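Local atomic coordinates of beta-galactosidase (Bacillus circulans subsp. alkalophilus, PDB entry 3TTY), a protein that hydrolyses terminal beta-D-galactosyl residues of beta-galactosides as a trimeric glycoside hydrolase built on a TIM barrel. Residues I66-L69 with T70-I74; F482-T485 with F486-I490; A559-A563 with D564-G568. All blocks are in the same frame, centred on the assembly; numbering follows the deposited sequence.

Interaction 1: residues I66-L69 with T70-I74; sequences IERL and TKENI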
loop_
_atom_site.group_PDB
_atom_site.type_symbol
_atom_site.label_atom_id
_atom_site.label_comp_id
_atom_site.label_asym_id
_atom_site.label_seq_id
_atom_site.Cartn_x
_atom_site.Cartn_y
_atom_site.Cartn_z
ATOM N N ILE A 66 -27.775 28.444 25.340
ATOM C CA ILE A 66 -28.913 27.668 25.815
ATOM C C ILE A 66 -30.147 28.560 26.019
ATOM O O ILE A 66 -31.269 28.185 25.665
ATOM C CB ILE A 66 -28.564 26.914 27.112
ATOM C CG1 ILE A 66 -27.601 25.772 26.798
ATOM C CG2 ILE A 66 -29.811 26.362 27.760
ATOM C CD1 ILE A 66 -26.998 25.142 28.022
ATOM N N GLU A 67 -29.924 29.749 26.571
ATOM C CA GLU A 67 -31.003 30.699 26.789
ATOM C C GLU A 67 -31.622 31.104 25.459
ATOM O O GLU A 67 -32.836 31.061 25.297
ATOM C CB GLU A 67 -30.494 31.918 27.568
ATOM C CG GLU A 67 -31.580 32.882 28.032
ATOM C CD GLU A 67 -32.670 32.202 28.850
ATOM O OE1 GLU A 67 -32.404 31.126 29.444
ATOM O OE2 GLU A 67 -33.798 32.747 28.892
ATOM N N ARG A 68 -30.782 31.463 24.495
ATOM C CA ARG A 68 -31.280 31.901 23.197
ATOM C C ARG A 68 -32.174 30.866 22.520
ATOM O O ARG A 68 -33.229 31.204 21.982
ATOM C CB ARG A 68 -30.136 32.284 22.258
ATOM C CG ARG A 68 -30.647 32.853 20.917
ATOM C CD ARG A 68 -31.446 34.138 21.159
ATOM N NE ARG A 68 -32.111 34.658 19.961
ATOM C CZ ARG A 68 -33.323 34.290 19.548
ATOM N NH1 ARG A 68 -34.026 33.381 20.222
ATOM N NH2 ARG A 68 -33.836 34.834 18.454
ATOM N N LEU A 69 -31.730 29.613 22.534
ATOM C CA LEU A 69 -32.496 28.509 21.974
ATOM C C LEU A 69 -33.789 28.266 22.749
ATOM O O LEU A 69 -34.836 27.959 22.170
ATOM C CB LEU A 69 -31.652 27.233 21.986
ATOM C CG LEU A 69 -30.473 27.187 21.007
ATOM C CD1 LEU A 69 -29.479 26.121 21.450
ATOM C CD2 LEU A 69 -30.963 26.912 19.599
ATOM N N THR A 70 -33.707 28.379 24.067
ATOM C CA THR A 70 -34.874 28.207 24.915
ATOM C C THR A 70 -35.949 29.233 24.535
ATOM O O THR A 70 -37.136 28.930 24.557
ATOM C CB THR A 70 -34.495 28.328 26.401
ATOM O OG1 THR A 70 -33.626 27.246 26.749
ATOM C CG2 THR A 70 -35.737 28.261 27.284
ATOM N N LYS A 71 -35.516 30.436 24.165
ATOM C CA LYS A 71 -36.428 31.477 23.702
ATOM C C LYS A 71 -37.242 31.022 22.485
ATOM O O LYS A 71 -38.420 31.358 22.357
ATOM C CB LYS A 71 -35.652 32.760 23.401
ATOM C CG LYS A 71 -36.456 34.032 23.548
ATOM C CD LYS A 71 -35.550 35.247 23.785
ATOM C CE LYS A 71 -34.608 35.510 22.604
ATOM N NZ LYS A 71 -33.629 36.627 22.865
ATOM N N GLU A 72 -36.620 30.240 21.605
ATOM C CA GLU A 72 -37.318 29.672 20.449
ATOM C C GLU A 72 -37.990 28.350 20.786
ATOM O O GLU A 72 -38.519 27.684 19.905
ATOM C CB GLU A 72 -36.345 29.430 19.295
ATOM C CG GLU A 72 -35.633 30.668 18.835
ATOM C CD GLU A 72 -36.607 31.768 18.522
ATOM O OE1 GLU A 72 -37.628 31.481 17.873
ATOM O OE2 GLU A 72 -36.369 32.910 18.947
ATOM N N ASN A 73 -37.949 27.960 22.056
ATOM C CA ASN A 73 -38.483 26.662 22.475
ATOM C C ASN A 73 -37.866 25.494 21.689
ATOM O O ASN A 73 -38.513 24.475 21.439
ATOM C CB ASN A 73 -40.023 26.639 22.415
ATOM C CG ASN A 73 -40.626 25.417 23.130
ATOM O OD1 ASN A 73 -41.538 24.765 22.609
ATOM N ND2 ASN A 73 -40.109 25.101 24.322
ATOM N N ILE A 74 -36.605 25.656 21.299
ATOM C CA ILE A 74 -35.841 24.561 20.723
ATOM C C ILE A 74 -35.245 23.734 21.856
ATOM O O ILE A 74 -34.738 24.285 22.833
ATOM C CB ILE A 74 -34.727 25.079 19.804
ATOM C CG1 ILE A 74 -35.336 25.708 18.551
ATOM C CG2 ILE A 74 -33.765 23.964 19.435
ATOM C CD1 ILE A 74 -34.328 26.420 17.664
#

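Interaction 2: residues F482-T485 with F486-I490; sequences FVTT and FFSGI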
loop_
_atom_site.group_PDB
_atom_site.type_symbol
_atom_site.label_atom_id
_atom_site.label_comp_id
_atom_site.label_asym_id
_atom_site.label_seq_id
_atom_site.Cartn_x
_atom_site.Cartn_y
_atom_site.Cartn_z
ATOM N N PHE A 482 -33.864 -22.940 12.191
ATOM C CA PHE A 482 -32.573 -22.320 12.413
ATOM C C PHE A 482 -31.733 -22.545 11.178
ATOM O O PHE A 482 -31.758 -23.632 10.599
ATOM C CB PHE A 482 -31.903 -22.928 13.648
ATOM C CG PHE A 482 -30.547 -22.352 13.957
ATOM C CD1 PHE A 482 -30.426 -21.102 14.524
ATOM C CD2 PHE A 482 -29.396 -23.075 13.685
ATOM C CE1 PHE A 482 -29.169 -20.577 14.808
ATOM C CE2 PHE A 482 -28.149 -22.565 13.969
ATOM C CZ PHE A 482 -28.030 -21.315 14.528
ATOM N N VAL A 483 -31.002 -21.516 10.761
ATOM C CA VAL A 483 -30.125 -21.638 9.600
ATOM C C VAL A 483 -28.687 -21.274 9.953
ATOM O O VAL A 483 -28.438 -20.240 10.563
ATOM C CB VAL A 483 -30.592 -20.720 8.447
ATOM C CG1 VAL A 483 -29.672 -20.884 7.223
ATOM C CG2 VAL A 483 -32.045 -21.007 8.094
ATOM N N THR A 484 -27.729 -22.114 9.581
ATOM C CA THR A 484 -26.333 -21.709 9.735
ATOM C C THR A 484 -25.497 -22.201 8.554
ATOM O O THR A 484 -26.044 -22.793 7.621
ATOM C CB THR A 484 -25.738 -22.045 11.145
ATOM O OG1 THR A 484 -24.477 -21.383 11.308
ATOM C CG2 THR A 484 -25.573 -23.532 11.351
ATOM N N THR A 485 -24.196 -21.927 8.557
ATOM C CA THR A 485 -23.431 -22.093 7.329
ATOM C C THR A 485 -22.101 -22.780 7.538
ATOM O O THR A 485 -21.730 -23.109 8.658
ATOM C CB THR A 485 -23.110 -20.722 6.677
ATOM O OG1 THR A 485 -22.204 -19.998 7.518
ATOM C CG2 THR A 485 -24.377 -19.891 6.457
ATOM N N PHE A 486 -21.378 -22.963 6.438
ATOM C CA PHE A 486 -19.991 -23.378 6.488
ATOM C C PHE A 486 -19.246 -22.522 7.513
ATOM O O PHE A 486 -19.570 -21.348 7.717
ATOM C CB PHE A 486 -19.348 -23.183 5.123
ATOM C CG PHE A 486 -19.369 -21.750 4.655
ATOM C CD1 PHE A 486 -20.431 -21.264 3.903
ATOM C CD2 PHE A 486 -18.341 -20.880 4.993
ATOM C CE1 PHE A 486 -20.457 -19.940 3.493
ATOM C CE2 PHE A 486 -18.361 -19.560 4.579
ATOM C CZ PHE A 486 -19.423 -19.088 3.830
ATOM N N PHE A 487 -18.249 -23.129 8.148
ATOM C CA PHE A 487 -17.364 -22.456 9.103
ATOM C C PHE A 487 -18.083 -21.922 10.344
ATOM O O PHE A 487 -17.704 -20.887 10.898
ATOM C CB PHE A 487 -16.537 -21.358 8.423
ATOM C CG PHE A 487 -15.140 -21.235 8.975
ATOM C CD1 PHE A 487 -14.341 -22.367 9.131
ATOM C CD2 PHE A 487 -14.627 -19.998 9.355
ATOM C CE1 PHE A 487 -13.053 -22.270 9.651
ATOM C CE2 PHE A 487 -13.345 -19.894 9.868
ATOM C CZ PHE A 487 -12.553 -21.041 10.015
ATOM N N SER A 488 -19.105 -22.644 10.788
ATOM C CA SER A 488 -19.824 -22.273 12.004
ATOM C C SER A 488 -19.606 -23.341 13.066
ATOM O O SER A 488 -19.351 -24.504 12.744
ATOM C CB SER A 488 -21.321 -22.123 11.725
ATOM O OG SER A 488 -21.535 -21.173 10.705
ATOM N N GLY A 489 -19.712 -22.953 14.327
ATOM C CA GLY A 489 -19.488 -23.889 15.417
ATOM C C GLY A 489 -18.072 -24.431 15.482
ATOM O O GLY A 489 -17.850 -25.559 15.905
ATOM N N ILE A 490 -17.102 -23.626 15.072
ATOM C CA ILE A 490 -15.723 -24.078 15.039
ATOM C C ILE A 490 -15.028 -23.871 16.389
ATOM O O ILE A 490 -14.339 -24.766 16.868
ATOM C CB ILE A 490 -14.934 -23.386 13.924
ATOM C CG1 ILE A 490 -15.705 -23.455 12.595
ATOM C CG2 ILE A 490 -13.535 -23.986 13.808
ATOM C CD1 ILE A 490 -15.915 -24.888 12.047
#

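Interaction 3: residues A559-A563 with D564-G568; sequences AEYGA and DYYKG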
loop_
_atom_site.group_PDB
_atom_site.type_symbol
_atom_site.label_atom_id
_atom_site.label_comp_id
_atom_site.label_asym_id
_atom_site.label_seq_id
_atom_site.Cartn_x
_atom_site.Cartn_y
_atom_site.Cartn_z
ATOM N N ALA A 559 -29.624 -30.685 -1.724
ATOM C CA ALA A 559 -28.806 -30.258 -2.858
ATOM C C ALA A 559 -27.353 -30.668 -2.666
ATOM O O ALA A 559 -26.871 -30.753 -1.539
ATOM C CB ALA A 559 -28.907 -28.748 -3.070
ATOM N N GLU A 560 -26.662 -30.906 -3.778
ATOM C CA GLU A 560 -25.286 -31.384 -3.768
ATOM C C GLU A 560 -24.385 -30.515 -4.629
ATOM O O GLU A 560 -24.858 -29.812 -5.519
ATOM C CB GLU A 560 -25.248 -32.806 -4.325
ATOM C CG GLU A 560 -26.328 -33.702 -3.756
ATOM C CD GLU A 560 -26.404 -35.046 -4.457
ATOM O OE1 GLU A 560 -26.088 -35.099 -5.672
ATOM O OE2 GLU A 560 -26.767 -36.040 -3.780
ATOM N N TYR A 561 -23.079 -30.584 -4.380
ATOM C CA TYR A 561 -22.109 -29.870 -5.211
ATOM C C TYR A 561 -22.098 -30.424 -6.635
ATOM O O TYR A 561 -22.397 -31.601 -6.861
ATOM C CB TYR A 561 -20.700 -29.961 -4.630
ATOM C CG TYR A 561 -20.484 -29.190 -3.353
ATOM C CD1 TYR A 561 -20.242 -29.854 -2.159
ATOM C CD2 TYR A 561 -20.504 -27.794 -3.339
ATOM C CE1 TYR A 561 -20.031 -29.162 -0.989
ATOM C CE2 TYR A 561 -20.298 -27.091 -2.168
ATOM C CZ TYR A 561 -20.060 -27.786 -0.996
ATOM O OH TYR A 561 -19.844 -27.115 0.180
ATOM N N GLY A 562 -21.733 -29.575 -7.587
ATOM C CA GLY A 562 -21.771 -29.951 -8.985
ATOM C C GLY A 562 -20.421 -30.234 -9.607
ATOM O O GLY A 562 -20.362 -30.812 -10.689
ATOM N N ALA A 563 -19.341 -29.833 -8.936
ATOM C CA ALA A 563 -18.008 -29.921 -9.522
ATOM C C ALA A 563 -16.925 -30.195 -8.487
ATOM O O ALA A 563 -17.201 -30.250 -7.282
ATOM C CB ALA A 563 -17.685 -28.646 -10.286
ATOM N N ASP A 564 -15.692 -30.364 -8.972
ATOM C CA ASP A 564 -14.538 -30.541 -8.097
ATOM C C ASP A 564 -14.594 -31.902 -7.401
ATOM O O ASP A 564 -15.568 -32.637 -7.564
ATOM C CB ASP A 564 -14.469 -29.396 -7.075
ATOM C CG ASP A 564 -13.085 -28.783 -6.979
ATOM O OD1 ASP A 564 -12.098 -29.530 -7.144
ATOM O OD2 ASP A 564 -12.986 -27.556 -6.748
ATOM N N TYR A 565 -13.562 -32.237 -6.625
ATOM C CA TYR A 565 -13.472 -33.572 -6.015
ATOM C C TYR A 565 -14.599 -33.904 -5.038
ATOM O O TYR A 565 -14.852 -35.081 -4.762
ATOM C CB TYR A 565 -12.109 -33.803 -5.355
ATOM C CG TYR A 565 -11.902 -33.076 -4.043
ATOM C CD1 TYR A 565 -11.489 -31.751 -4.013
ATOM C CD2 TYR A 565 -12.109 -33.724 -2.832
ATOM C CE1 TYR A 565 -11.296 -31.093 -2.815
ATOM C CE2 TYR A 565 -11.924 -33.076 -1.629
ATOM C CZ TYR A 565 -11.517 -31.761 -1.624
ATOM O OH TYR A 565 -11.333 -31.121 -0.424
ATOM N N TYR A 566 -15.276 -32.885 -4.514
ATOM C CA TYR A 566 -16.422 -33.134 -3.637
ATOM C C TYR A 566 -17.769 -33.133 -4.370
ATOM O O TYR A 566 -18.833 -33.121 -3.745
ATOM C CB TYR A 566 -16.453 -32.173 -2.453
ATOM C CG TYR A 566 -15.958 -30.770 -2.731
ATOM C CD1 TYR A 566 -16.843 -29.739 -3.036
ATOM C CD2 TYR A 566 -14.611 -30.470 -2.642
ATOM C CE1 TYR A 566 -16.388 -28.448 -3.261
ATOM C CE2 TYR A 566 -14.148 -29.188 -2.861
ATOM C CZ TYR A 566 -15.032 -28.179 -3.172
ATOM O OH TYR A 566 -14.542 -26.907 -3.392
ATOM N N LYS A 567 -17.713 -33.154 -5.695
ATOM C CA LYS A 567 -18.913 -33.249 -6.500
ATOM C C LYS A 567 -19.835 -34.339 -5.972
ATOM O O LYS A 567 -19.392 -35.450 -5.692
ATOM C CB LYS A 567 -18.541 -33.552 -7.951
ATOM C CG LYS A 567 -19.743 -33.750 -8.869
ATOM C CD LYS A 567 -19.293 -34.173 -10.254
ATOM C CE LYS A 567 -20.465 -34.245 -11.218
ATOM N NZ LYS A 567 -19.979 -34.464 -12.613
ATOM N N GLY A 568 -21.115 -34.012 -5.830
ATOM C CA GLY A 568 -22.113 -34.984 -5.431
ATOM C C GLY A 568 -22.265 -35.136 -3.927
ATOM O O GLY A 568 -22.995 -36.014 -3.452
#

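Interaction 1: residues I66-L69 with T70-I74
Arg68 and Glu72, one turn apart, form a salt bridge along the flank of the helix: Arg68 NH1 reaches Glu72 OE2 at 2.7 Å, nearly straight (163°), with the oxygen in the guanidinium plane and using its anti lone pair. The carboxylate is turned 59° from that plane, and the second link, from NH2 to the same oxygen, is weak. CG of Arg68 stands anti to the backbone N (chi1 -176°) and the chain bends at the next bond, which swings the guanidinium along the helix toward Glu72. Lys71 lays its CE over one guanidinium face, 3.2 Å from Arg68 NH1; its NZ lies 3.8 Å from Arg68 NE, a crowding of positive charge that Glu72 and Glu26 probably offset. With an alanine at Arg68, Glu72 OE2 would probably lose its charged mate and Lys71 CE the flat face it rests on. Thr70 OG1 turns back to Ile66 O (2.8 Å), entering from the carbonyl face opposite Thr70 N. The helix ends in a Schellman motif with Asn73 at positive phi; Ile74 N bonds Leu69 O (3.0 Å), while Leu69 CD2 meets Ile74 CD1 at 3.9 Å. In the TIM barrel, Leu69 faces Ala40 and Val42 of strand 39-42 and Leu76 of strand 75-79, whereas Arg68 packs against helix 22-35, where Glu26 is its second carboxylate partner and Asn33 holds Glu72 OE1.

Interaction 2: residues F482-T485 with F486-I490
Ser488 OG donates to Thr485 O at 2.8 Å, approaching from above the carbonyl plane (46° out of it) and so tying the loop back to the last residue of the strand. The hydroxyl stands anti to its own carbonyl carbon (chi1 -57°), which turns it back over the strand end; Ser488 CB follows, 3.2 Å from Thr485 O. Thr484 OG1 lies 3.0 Å from Ser488 OG and 3.3 Å from Ser488 CB. Thr485 OG1 instead reaches forward to the next residue, donating to Phe486 O at 3.0 Å, with the donor tilted from the carbonyl plane. This hydroxyl is held between the backbone N and carbonyl carbon (chi1 67°), and from there it also lies over the rim of one face of the Phe486 ring. Phe486 CD1 in turn comes within 3.9 Å of Thr485 CB.

The bend follows the C-terminal end of strand 481-485, a parallel strand of the mixed sheet in the trimerisation domain. Phe487 and Gly489 both take positive phi in the loop that follows. A second shell holds the two threonine hydroxyls: Thr484 OG1 is bonded to Ala458 O and Thr485 OG1 to Val460 N, both at the end of the neighbouring strand 455-458 or just past it. Ser488 OG has a weak bond with Met461 N. Farther out, Tyr430 of helix 423-435 packs on Thr485, and Glu426 on Phe486. Phe487 stacks on Tyr462 and meets Tyr357 of a neighbouring subunit edge-to-face.

Interaction 3: residues A559-A563 with D564-G568
Tyr561 leans its ring toward Tyr566, and its atoms trace the contact outward from the backbone. CB lies 3.8 Å from Tyr566 O; CG, anti to the carbonyl carbon (chi1 -70°), lies 3.7 Å from Tyr566 CD1. CD1 makes the closest approach, 3.5 Å to Tyr566 CD1, with CE1 3.8 Å from that atom; CD2 is 4.2 Å from Tyr566 CE1. The edge of Tyr566 points at the face of Tyr561 in a T-shaped pair, with planes at 74° and centroids 4.9 Å apart. At the tip, Tyr561 OH is hydrogen-bonded to Asp548 O, and the hydroxyl of Tyr566 to Asp518, which pins the far end of each ring. On the backbone, Gly568 N bonds Tyr561 O (2.9 Å), coming from above the carbonyl plane. The extended side chain of Lys567 passes over Gly562 O, with CE 3.5 Å away. Asp564 OD1 accepts from Tyr565 N and forms a salt bridge with Arg323 of a neighbouring subunit. Gly568 has positive phi, where a side chain would be jammed against the preceding carbonyl. A type I turn, Asp564 to Lys567, lies within this connection between antiparallel strands 556-561 and 570-577: a beta hairpin of the mixed sheet in the trimerisation domain.

Interactions 2 and 3 belong to the same mixed sheet of the trimerisation domain, with nearest atoms about 6 Å apart. Interaction 1 lies on the other side of the chain's centre, its centre about 54 Å from that of interaction 2 and 69 Å from that of interaction 3. Interaction 2 is wholly buried and relies on hydroxyl-to-carbonyl bonds at a parallel strand end. The other two are partly buried: interaction 1 pairs charges between the end of helix 60-71 and helix 22-35, with apolar packing of Leu69 against barrel strands, and interaction 3 combines an aromatic pair with an exposed turn. Residues of interactions 2 and 3 touch a neighbouring subunit; interaction 1 has no such neighbour.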